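Local atomic coordinates of Cag-Z (Helicobacter pylori, PDB entry 1S2X), a protein that is of unknown function but is encoded in the cag pathogenicity island, which specifies a type IV secretion system. Residues S116-I130 / L168-L182. The protein carries 1 engineered substitution. Residues are numbered along the deposited sequence; the frame is centred on the assembly and turned at random.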
loop_
_atom_site.group_PDB
_atom_site.type_symbol
_atom_site.label_atom_id
_atom_site.label_comp_id
_atom_site.label_asym_id
_atom_site.label_seq_id
_atom_site.Cartn_x
_atom_site.Cartn_y
_atom_site.Cartn_z
ATOM N N SER A 116 16.019 3.663 10.586
ATOM C CA SER A 116 15.761 3.594 9.153
ATOM C C SER A 116 15.247 2.221 8.737
ATOM O O SER A 116 14.413 2.118 7.836
ATOM C CB SER A 116 17.044 3.966 8.401
ATOM O OG SER A 116 18.066 3.016 8.667
ATOM N N ASP A 117 15.716 1.162 9.378
ATOM C CA ASP A 117 15.280 -0.202 9.123
ATOM C C ASP A 117 13.812 -0.377 9.513
ATOM O O ASP A 117 13.094 -1.150 8.889
ATOM C CB ASP A 117 16.090 -1.239 9.890
ATOM C CG ASP A 117 17.478 -1.512 9.365
ATOM O OD1 ASP A 117 17.794 -1.194 8.202
ATOM O OD2 ASP A 117 18.279 -2.078 10.134
ATOM N N ASN A 118 13.370 0.337 10.550
ATOM C CA ASN A 118 11.969 0.209 10.930
ATOM C C ASN A 118 11.097 1.080 10.026
ATOM O O ASN A 118 9.914 0.780 9.847
ATOM C CB ASN A 118 11.756 0.574 12.400
ATOM C CG ASN A 118 12.299 -0.495 13.327
ATOM O OD1 ASN A 118 12.548 -1.628 12.903
ATOM N ND2 ASN A 118 12.480 -0.137 14.595
ATOM N N PHE A 119 11.694 2.139 9.484
ATOM C CA PHE A 119 11.020 2.980 8.495
ATOM C C PHE A 119 10.823 2.149 7.226
ATOM O O PHE A 119 9.734 2.089 6.657
ATOM C CB PHE A 119 11.775 4.271 8.191
ATOM C CG PHE A 119 11.274 5.050 6.987
ATOM C CD1 PHE A 119 11.851 4.899 5.735
ATOM C CD2 PHE A 119 10.219 5.933 7.105
ATOM C CE1 PHE A 119 11.387 5.591 4.630
ATOM C CE2 PHE A 119 9.730 6.624 6.003
ATOM C CZ PHE A 119 10.306 6.445 4.763
ATOM N N ASN A 120 11.905 1.503 6.790
ATOM C CA ASN A 120 11.815 0.736 5.557
ATOM C C ASN A 120 10.736 -0.347 5.668
ATOM O O ASN A 120 9.991 -0.562 4.714
ATOM C CB ASN A 120 13.144 0.081 5.192
ATOM C CG ASN A 120 13.142 -0.409 3.751
ATOM O OD1 ASN A 120 12.651 0.294 2.866
ATOM N ND2 ASN A 120 13.678 -1.594 3.485
ATOM N N ASN A 121 10.678 -1.008 6.813
ATOM C CA ASN A 121 9.825 -2.165 7.034
ATOM C C ASN A 121 8.382 -1.817 7.327
ATOM O O ASN A 121 7.438 -2.483 6.864
ATOM C CB ASN A 121 10.417 -3.001 8.189
ATOM C CG ASN A 121 11.652 -3.724 7.660
ATOM O OD1 ASN A 121 12.540 -4.098 8.413
ATOM N ND2 ASN A 121 11.679 -3.901 6.345
ATOM N N PHE A 122 8.197 -0.754 8.111
ATOM C CA PHE A 122 6.824 -0.352 8.418
ATOM C C PHE A 122 6.133 0.181 7.170
ATOM O O PHE A 122 4.961 -0.102 6.914
ATOM C CB PHE A 122 6.868 0.680 9.531
ATOM C CG PHE A 122 5.569 1.418 9.802
ATOM C CD1 PHE A 122 5.368 2.691 9.309
ATOM C CD2 PHE A 122 4.558 0.840 10.548
ATOM C CE1 PHE A 122 4.187 3.365 9.554
ATOM C CE2 PHE A 122 3.383 1.516 10.809
ATOM C CZ PHE A 122 3.195 2.794 10.319
ATOM N N THR A 123 6.849 0.969 6.360
ATOM C CA THR A 123 6.204 1.564 5.197
ATOM C C THR A 123 5.982 0.513 4.112
ATOM O O THR A 123 4.886 0.461 3.552
ATOM C CB THR A 123 6.990 2.730 4.567
ATOM O OG1 THR A 123 8.312 2.300 4.246
ATOM C CG2 THR A 123 7.116 3.881 5.552
ATOM N N CYS A 124 7.016 -0.277 3.857
ATOM C CA CYS A 124 6.945 -1.321 2.833
ATOM C C CYS A 124 5.875 -2.356 3.156
ATOM O O CYS A 124 5.220 -2.898 2.258
ATOM C CB CYS A 124 8.316 -1.971 2.648
ATOM S SG CYS A 124 9.415 -1.006 1.574
ATOM N N ASP A 125 5.638 -2.664 4.429
ATOM C CA ASP A 125 4.568 -3.603 4.752
ATOM C C ASP A 125 3.218 -2.938 4.543
ATOM O O ASP A 125 2.235 -3.571 4.161
ATOM C CB ASP A 125 4.655 -4.113 6.187
ATOM C CG ASP A 125 5.842 -5.023 6.440
ATOM O OD1 ASP A 125 6.550 -5.397 5.484
ATOM O OD2 ASP A 125 6.072 -5.361 7.628
ATOM N N GLU A 126 3.120 -1.627 4.802
ATOM C CA GLU A 126 1.783 -1.055 4.602
ATOM C C GLU A 126 1.471 -0.935 3.112
ATOM O O GLU A 126 0.308 -1.104 2.733
ATOM C CB GLU A 126 1.627 0.295 5.296
ATOM C CG GLU A 126 1.288 0.187 6.775
ATOM C CD GLU A 126 -0.124 -0.329 6.986
ATOM O OE1 GLU A 126 -0.264 -1.429 7.551
ATOM O OE2 GLU A 126 -1.087 0.359 6.586
ATOM N N VAL A 127 2.456 -0.659 2.271
ATOM C CA VAL A 127 2.256 -0.643 0.822
ATOM C C VAL A 127 1.858 -2.022 0.300
ATOM O O VAL A 127 1.015 -2.148 -0.589
ATOM C CB VAL A 127 3.512 -0.189 0.054
ATOM C CG1 VAL A 127 3.288 -0.320 -1.441
ATOM C CG2 VAL A 127 3.889 1.245 0.391
ATOM N N ALA A 128 2.432 -3.102 0.820
ATOM C CA ALA A 128 2.060 -4.457 0.407
ATOM C C ALA A 128 0.647 -4.820 0.837
ATOM O O ALA A 128 -0.126 -5.523 0.189
ATOM C CB ALA A 128 3.026 -5.478 0.986
ATOM N N ARG A 129 0.256 -4.321 2.004
ATOM C CA ARG A 129 -1.099 -4.614 2.455
ATOM C C ARG A 129 -2.109 -3.944 1.533
ATOM O O ARG A 129 -3.113 -4.505 1.096
ATOM C CB ARG A 129 -1.202 -4.149 3.906
ATOM C CG ARG A 129 -2.619 -4.146 4.453
ATOM C CD ARG A 129 -2.602 -3.829 5.945
ATOM N NE ARG A 129 -2.760 -2.391 6.161
ATOM C CZ ARG A 129 -3.939 -1.779 6.162
ATOM N NH1 ARG A 129 -5.053 -2.467 5.962
ATOM N NH2 ARG A 129 -4.002 -0.473 6.367
ATOM N N ILE A 130 -1.833 -2.672 1.232
ATOM C CA ILE A 130 -2.712 -1.903 0.365
ATOM C C ILE A 130 -2.653 -2.497 -1.042
ATOM O O ILE A 130 -3.693 -2.560 -1.699
ATOM C CB ILE A 130 -2.373 -0.413 0.307
ATOM C CG1 ILE A 130 -3.145 0.442 1.327
ATOM C CG2 ILE A 130 -2.613 0.141 -1.086
ATOM C CD1 ILE A 130 -3.123 -0.116 2.731
ATOM N N LEU A 168 1.922 2.670 -7.243
ATOM C CA LEU A 168 2.477 2.124 -6.007
ATOM C C LEU A 168 3.987 1.959 -6.157
ATOM O O LEU A 168 4.725 2.137 -5.189
ATOM C CB LEU A 168 1.844 0.785 -5.648
ATOM C CG LEU A 168 1.109 0.652 -4.321
ATOM C CD1 LEU A 168 0.283 1.890 -4.009
ATOM C CD2 LEU A 168 0.213 -0.581 -4.331
ATOM N N ASN A 169 4.433 1.627 -7.369
ATOM C CA ASN A 169 5.858 1.473 -7.623
ATOM C C ASN A 169 6.626 2.770 -7.386
ATOM O O ASN A 169 7.735 2.719 -6.851
ATOM C CB ASN A 169 6.141 1.000 -9.049
ATOM C CG ASN A 169 5.614 -0.393 -9.322
ATOM O OD1 ASN A 169 5.031 -1.031 -8.443
ATOM N ND2 ASN A 169 5.816 -0.856 -10.555
ATOM N N GLU A 170 6.082 3.912 -7.777
ATOM C CA GLU A 170 6.714 5.200 -7.516
ATOM C C GLU A 170 6.855 5.483 -6.022
ATOM O O GLU A 170 7.852 6.048 -5.566
ATOM C CB GLU A 170 5.914 6.341 -8.146
ATOM C CG GLU A 170 5.731 6.188 -9.647
ATOM C CD GLU A 170 4.820 7.278 -10.198
ATOM O OE1 GLU A 170 3.900 7.692 -9.463
ATOM O OE2 GLU A 170 5.060 7.711 -11.345
ATOM N N ILE A 171 5.841 5.084 -5.255
ATOM C CA ILE A 171 5.907 5.246 -3.805
ATOM C C ILE A 171 6.988 4.361 -3.192
ATOM O O ILE A 171 7.771 4.806 -2.353
ATOM C CB ILE A 171 4.557 4.941 -3.142
ATOM C CG1 ILE A 171 3.451 5.953 -3.469
ATOM C CG2 ILE A 171 4.729 4.811 -1.635
ATOM C CD1 ILE A 171 2.246 5.797 -2.566
ATOM N N VAL A 172 7.062 3.096 -3.591
ATOM C CA VAL A 172 8.122 2.230 -3.075
ATOM C C VAL A 172 9.485 2.821 -3.431
ATOM O O VAL A 172 10.481 2.662 -2.719
ATOM C CB VAL A 172 7.971 0.812 -3.641
ATOM C CG1 VAL A 172 9.238 -0.013 -3.485
ATOM C CG2 VAL A 172 6.792 0.107 -2.973
ATOM N N GLN A 173 9.515 3.518 -4.566
ATOM C CA GLN A 173 10.764 4.094 -5.053
ATOM C C GLN A 173 11.180 5.265 -4.170
ATOM O O GLN A 173 12.362 5.466 -3.900
ATOM C CB GLN A 173 10.664 4.544 -6.513
ATOM C CG GLN A 173 11.083 3.465 -7.504
ATOM C CD GLN A 173 10.964 3.869 -8.956
ATOM O OE1 GLN A 173 9.865 3.898 -9.518
ATOM N NE2 GLN A 173 12.104 4.179 -9.592
ATOM N N ASP A 174 10.180 6.021 -3.727
ATOM C CA ASP A 174 10.459 7.144 -2.837
ATOM C C ASP A 174 10.815 6.691 -1.420
ATOM O O ASP A 174 11.619 7.359 -0.758
ATOM C CB ASP A 174 9.260 8.085 -2.809
ATOM C CG ASP A 174 9.512 9.347 -2.009
ATOM O OD1 ASP A 174 8.898 9.437 -0.920
ATOM O OD2 ASP A 174 10.285 10.217 -2.467
ATOM N N ILE A 175 10.232 5.596 -0.951
ATOM C CA ILE A 175 10.563 4.980 0.330
ATOM C C ILE A 175 12.051 4.622 0.340
ATOM O O ILE A 175 12.729 4.887 1.335
ATOM C CB ILE A 175 9.727 3.722 0.594
ATOM C CG1 ILE A 175 8.278 4.010 1.013
ATOM C CG2 ILE A 175 10.394 2.828 1.619
ATOM C CD1 ILE A 175 7.400 2.774 1.012
ATOM N N GLY A 176 12.496 4.054 -0.782
ATOM C CA GLY A 176 13.878 3.683 -1.036
ATOM C C GLY A 176 14.815 4.873 -0.987
ATOM O O GLY A 176 15.927 4.812 -0.450
ATOM N N THR A 177 14.372 6.002 -1.540
ATOM C CA THR A 177 15.143 7.236 -1.450
ATOM C C THR A 177 15.104 7.867 -0.070
ATOM O O THR A 177 16.053 8.533 0.358
ATOM C CB THR A 177 14.598 8.278 -2.448
ATOM O OG1 THR A 177 14.675 7.667 -3.733
ATOM C CG2 THR A 177 15.463 9.528 -2.445
ATOM N N LYS A 178 13.988 7.665 0.631
ATOM C CA LYS A 178 13.897 8.232 1.976
ATOM C C LYS A 178 14.711 7.366 2.933
ATOM O O LYS A 178 15.271 7.834 3.923
ATOM C CB LYS A 178 12.440 8.359 2.407
ATOM C CG LYS A 178 11.705 9.563 1.828
ATOM C CD LYS A 178 10.224 9.495 2.156
ATOM C CE LYS A 178 9.584 10.876 2.234
ATOM N NZ LYS A 178 9.135 11.359 0.896
ATOM N N TYR A 179 14.771 6.075 2.608
ATOM C CA TYR A 179 15.597 5.150 3.368
ATOM C C TYR A 179 17.066 5.567 3.240
ATOM O O TYR A 179 17.788 5.568 4.232
ATOM C CB TYR A 179 15.429 3.708 2.898
ATOM C CG TYR A 179 16.417 2.745 3.518
ATOM C CD1 TYR A 179 17.569 2.340 2.858
ATOM C CD2 TYR A 179 16.183 2.242 4.792
ATOM C CE1 TYR A 179 18.457 1.463 3.443
ATOM C CE2 TYR A 179 17.066 1.363 5.389
ATOM C CZ TYR A 179 18.197 0.979 4.707
ATOM O OH TYR A 179 19.077 0.101 5.296
ATOM N N ILE A 180 17.462 5.869 2.009
ATOM C CA ILE A 180 18.815 6.355 1.747
ATOM C C ILE A 180 19.125 7.493 2.714
ATOM O O ILE A 180 20.050 7.448 3.514
ATOM C CB ILE A 180 18.973 6.867 0.310
ATOM C CG1 ILE A 180 18.956 5.756 -0.748
ATOM C CG2 ILE A 180 20.227 7.709 0.163
ATOM C CD1 ILE A 180 18.918 4.369 -0.139
ATOM N N ILE A 181 18.284 8.515 2.620
ATOM C CA ILE A 181 18.443 9.701 3.449
ATOM C C ILE A 181 18.554 9.343 4.925
ATOM O O ILE A 181 19.527 9.709 5.582
ATOM C CB ILE A 181 17.278 10.682 3.210
ATOM C CG1 ILE A 181 17.111 11.123 1.755
ATOM C CG2 ILE A 181 17.399 11.902 4.110
ATOM C CD1 ILE A 181 16.187 12.313 1.608
ATOM N N LEU A 182 17.571 8.632 5.457
ATOM C CA LEU A 182 17.495 8.352 6.880
ATOM C C LEU A 182 18.636 7.477 7.374
ATOM O O LEU A 182 18.993 7.481 8.554
ATOM C CB LEU A 182 16.168 7.652 7.198
ATOM C CG LEU A 182 14.937 8.549 7.257
ATOM C CD1 LEU A 182 13.673 7.720 7.460
ATOM C CD2 LEU A 182 15.063 9.582 8.367
#
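Val127 and Ile175 are the two knobs of an antiparallel knobs-into-holes pairing between helix 105-135 and helix 161-183, whose segments 116-130 and 168-182 bring their axes to within 9.4 Å of each other, with an angle of 168° between their directions. Ile175 sits among Phe119, Asn120, Thr123 and Cys124; Val127 enters a hole made by Leu168, Ile171, Val172 and Ile175. The two branches of Val127 divide the work: CG1 lies against Leu168 CG at 3.7 Å and also meets Val172 CG2, while CG2 faces Ile175 CD1 and Ile171 CG2. Ile175 and Thr123 lie alongside, pointing opposite ways, with Ile175 CG2 and CD1 both against Thr123 OG1; the CG2 branch also passes Asn120 OD1.

Nearer Ser116, Phe119 is clasped on both sides. Leu182 CD1 makes a CH-pi contact over one ring face, 3.8 Å from the centroid; Thr123 CG2 lies over the opposite face, and Ile175 O meets the ring edge at Phe119 CE1. With CG anti to the backbone N (chi1 171°), Tyr179 leans toward helix 105-135, bringing its ring edge to Ser116 O. Its OH gives a weak hydrogen bond to Asp117 OD1 at 3.4 Å, the carboxylate tilted just 14° from the ring plane.

Farther out, helix 74-101 packs against the pair, Leu80 touching Leu168 and Cys91 touching Leu182. Lys178 lays CB against Phe119, then turns its NZ into a salt bridge with the syn lone pair of Asp174 OD1 and forms a cation-pi contact with Tyr88. The hydroxyl of Thr123 is tied to its own helix: OG1 donates to Phe119 O at 2.8 Å, from the carbonyl face opposite Thr123 N.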